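Local coordinates for Slr1438 protein (Synechocystis sp., PDB 3K25), which is of unknown function but probably binds carbohydrate and may act as an aldose 1-epimerase-like isomerase, at residues P204-A209 and L242-G247. Numbering follows the deposited sequence.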
loop_
_atom_site.group_PDB
_atom_site.type_symbol
_atom_site.label_atom_id
_atom_site.label_comp_id
_atom_site.label_asym_id
_atom_site.label_seq_id
_atom_site.Cartn_x
_atom_site.Cartn_y
_atom_site.Cartn_z
ATOM N N PRO A 204 21.445 -3.568 6.714
ATOM C CA PRO A 204 21.336 -4.123 5.363
ATOM C C PRO A 204 19.894 -4.325 4.914
ATOM O O PRO A 204 19.551 -4.060 3.761
ATOM C CB PRO A 204 22.098 -5.437 5.475
ATOM C CG PRO A 204 23.163 -5.105 6.458
ATOM C CD PRO A 204 22.390 -4.360 7.520
ATOM N N GLU A 205 19.052 -4.799 5.826
ATOM C CA GLU A 205 17.649 -5.027 5.512
ATOM C C GLU A 205 16.796 -5.164 6.768
ATOM O O GLU A 205 17.116 -5.931 7.671
ATOM C CB GLU A 205 17.499 -6.275 4.642
ATOM C CG GLU A 205 16.057 -6.698 4.411
ATOM C CD GLU A 205 15.931 -7.829 3.403
ATOM O OE1 GLU A 205 16.712 -8.798 3.489
ATOM O OE2 GLU A 205 15.046 -7.759 2.528
ATOM N N LEU A 206 15.712 -4.400 6.811
ATOM C CA LEU A 206 14.782 -4.411 7.931
ATOM C C LEU A 206 13.379 -4.751 7.411
ATOM O O LEU A 206 12.793 -3.995 6.629
ATOM C CB LEU A 206 14.775 -3.037 8.611
ATOM C CG LEU A 206 15.384 -2.881 10.013
ATOM C CD1 LEU A 206 16.811 -3.384 10.025
ATOM C CD2 LEU A 206 15.330 -1.419 10.440
ATOM N N ASP A 207 12.846 -5.894 7.824
ATOM C CA ASP A 207 11.517 -6.309 7.386
ATOM C C ASP A 207 10.716 -6.634 8.633
ATOM O O ASP A 207 10.480 -7.801 8.941
ATOM C CB ASP A 207 11.619 -7.545 6.484
ATOM C CG ASP A 207 10.321 -7.849 5.750
ATOM O OD1 ASP A 207 9.300 -8.163 6.402
ATOM O OD2 ASP A 207 10.315 -7.771 4.507
ATOM N N LEU A 208 10.295 -5.593 9.342
ATOM C CA LEU A 208 9.562 -5.758 10.591
ATOM C C LEU A 208 8.032 -5.657 10.525
ATOM O O LEU A 208 7.469 -4.760 9.885
ATOM C CB LEU A 208 10.088 -4.750 11.622
ATOM C CG LEU A 208 11.608 -4.533 11.754
ATOM C CD1 LEU A 208 12.374 -5.825 11.460
ATOM C CD2 LEU A 208 12.045 -3.447 10.785
ATOM N N ALA A 209 7.367 -6.585 11.211
ATOM C CA ALA A 209 5.911 -6.611 11.267
ATOM C C ALA A 209 5.421 -6.415 12.707
ATOM O O ALA A 209 5.493 -7.336 13.528
ATOM C CB ALA A 209 5.387 -7.930 10.712
ATOM N N LEU A 242 7.277 -2.495 8.412
ATOM C CA LEU A 242 8.358 -1.582 8.054
ATOM C C LEU A 242 9.368 -2.292 7.153
ATOM O O LEU A 242 9.981 -3.268 7.558
ATOM C CB LEU A 242 9.028 -1.052 9.314
ATOM C CG LEU A 242 10.001 0.084 9.021
ATOM C CD1 LEU A 242 9.938 1.117 10.137
ATOM C CD2 LEU A 242 11.403 -0.488 8.841
ATOM N N TRP A 243 9.524 -1.791 5.929
ATOM C CA TRP A 243 10.414 -2.366 4.911
ATOM C C TRP A 243 11.481 -1.352 4.505
ATOM O O TRP A 243 11.193 -0.170 4.314
ATOM C CB TRP A 243 9.562 -2.754 3.695
ATOM C CG TRP A 243 10.258 -3.258 2.420
ATOM C CD1 TRP A 243 9.879 -2.986 1.116
ATOM C CD2 TRP A 243 11.318 -4.212 2.324
ATOM N NE1 TRP A 243 10.631 -3.719 0.231
ATOM C CE2 TRP A 243 11.521 -4.480 0.943
ATOM C CE3 TRP A 243 12.111 -4.874 3.263
ATOM C CZ2 TRP A 243 12.482 -5.378 0.490
ATOM C CZ3 TRP A 243 13.067 -5.769 2.810
ATOM C CH2 TRP A 243 13.243 -6.013 1.433
ATOM N N THR A 244 12.716 -1.814 4.374
ATOM C CA THR A 244 13.812 -0.941 3.974
ATOM C C THR A 244 15.070 -1.757 3.719
ATOM O O THR A 244 15.309 -2.763 4.385
ATOM C CB THR A 244 14.100 0.132 5.051
ATOM O OG1 THR A 244 15.242 0.906 4.662
ATOM C CG2 THR A 244 14.363 -0.513 6.397
ATOM N N VAL A 245 15.861 -1.337 2.740
ATOM C CA VAL A 245 17.092 -2.048 2.412
ATOM C C VAL A 245 18.255 -1.102 2.137
ATOM O O VAL A 245 18.069 0.027 1.661
ATOM C CB VAL A 245 16.920 -2.966 1.170
ATOM C CG1 VAL A 245 15.733 -3.894 1.362
ATOM C CG2 VAL A 245 16.759 -2.126 -0.082
ATOM N N ALA A 246 19.457 -1.578 2.445
ATOM C CA ALA A 246 20.670 -0.805 2.228
ATOM C C ALA A 246 20.740 -0.388 0.758
ATOM O O ALA A 246 20.536 -1.213 -0.137
ATOM C CB ALA A 246 21.893 -1.646 2.601
ATOM N N GLY A 247 21.014 0.890 0.512
ATOM C CA GLY A 247 21.106 1.364 -0.858
ATOM C C GLY A 247 19.879 2.106 -1.359
ATOM O O GLY A 247 19.908 3.331 -1.501
#
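Leu208 and Leu242 pair through both backbones, Leu242 N reaching Leu208 O at 2.7 Å and Leu208 N returning to Leu242 O. This antiparallel ladder joins strand 205-210 to strand 239-245 within a sheet of the epimerase fold. The tight side is apolar and buried: the two leucines lie side by side pointing the same way, CD2 of Leu208 against CD2 of Leu242, while CB of Leu206 rests on CG2 of Thr244, whose hydroxyl turns instead to Lys172. The other face is partly open to solvent. There Trp243, its CG anti to the backbone N (chi1 174°), brings its six-membered ring alongside two acids. Its edge is toward the Glu205 carboxylate, which is modelled implausibly close, its exact position doubtful; Asp207 OD2 approaches CE3 obliquely at 3.6 Å. Tyr250 and His164 also meet the indole. Replacing Trp243 by an alanine is likely to leave Glu205 and Asp207 without their shared aromatic neighbour and open a gap beside Tyr250 and His164. At the exposed end, beyond the strands, Ala246 N still bonds Pro204 O at 2.8 Å. Main-chain bonds thus fix the register and buried leucines add apolar cohesion, while water can probably still reach the acids beside the indole.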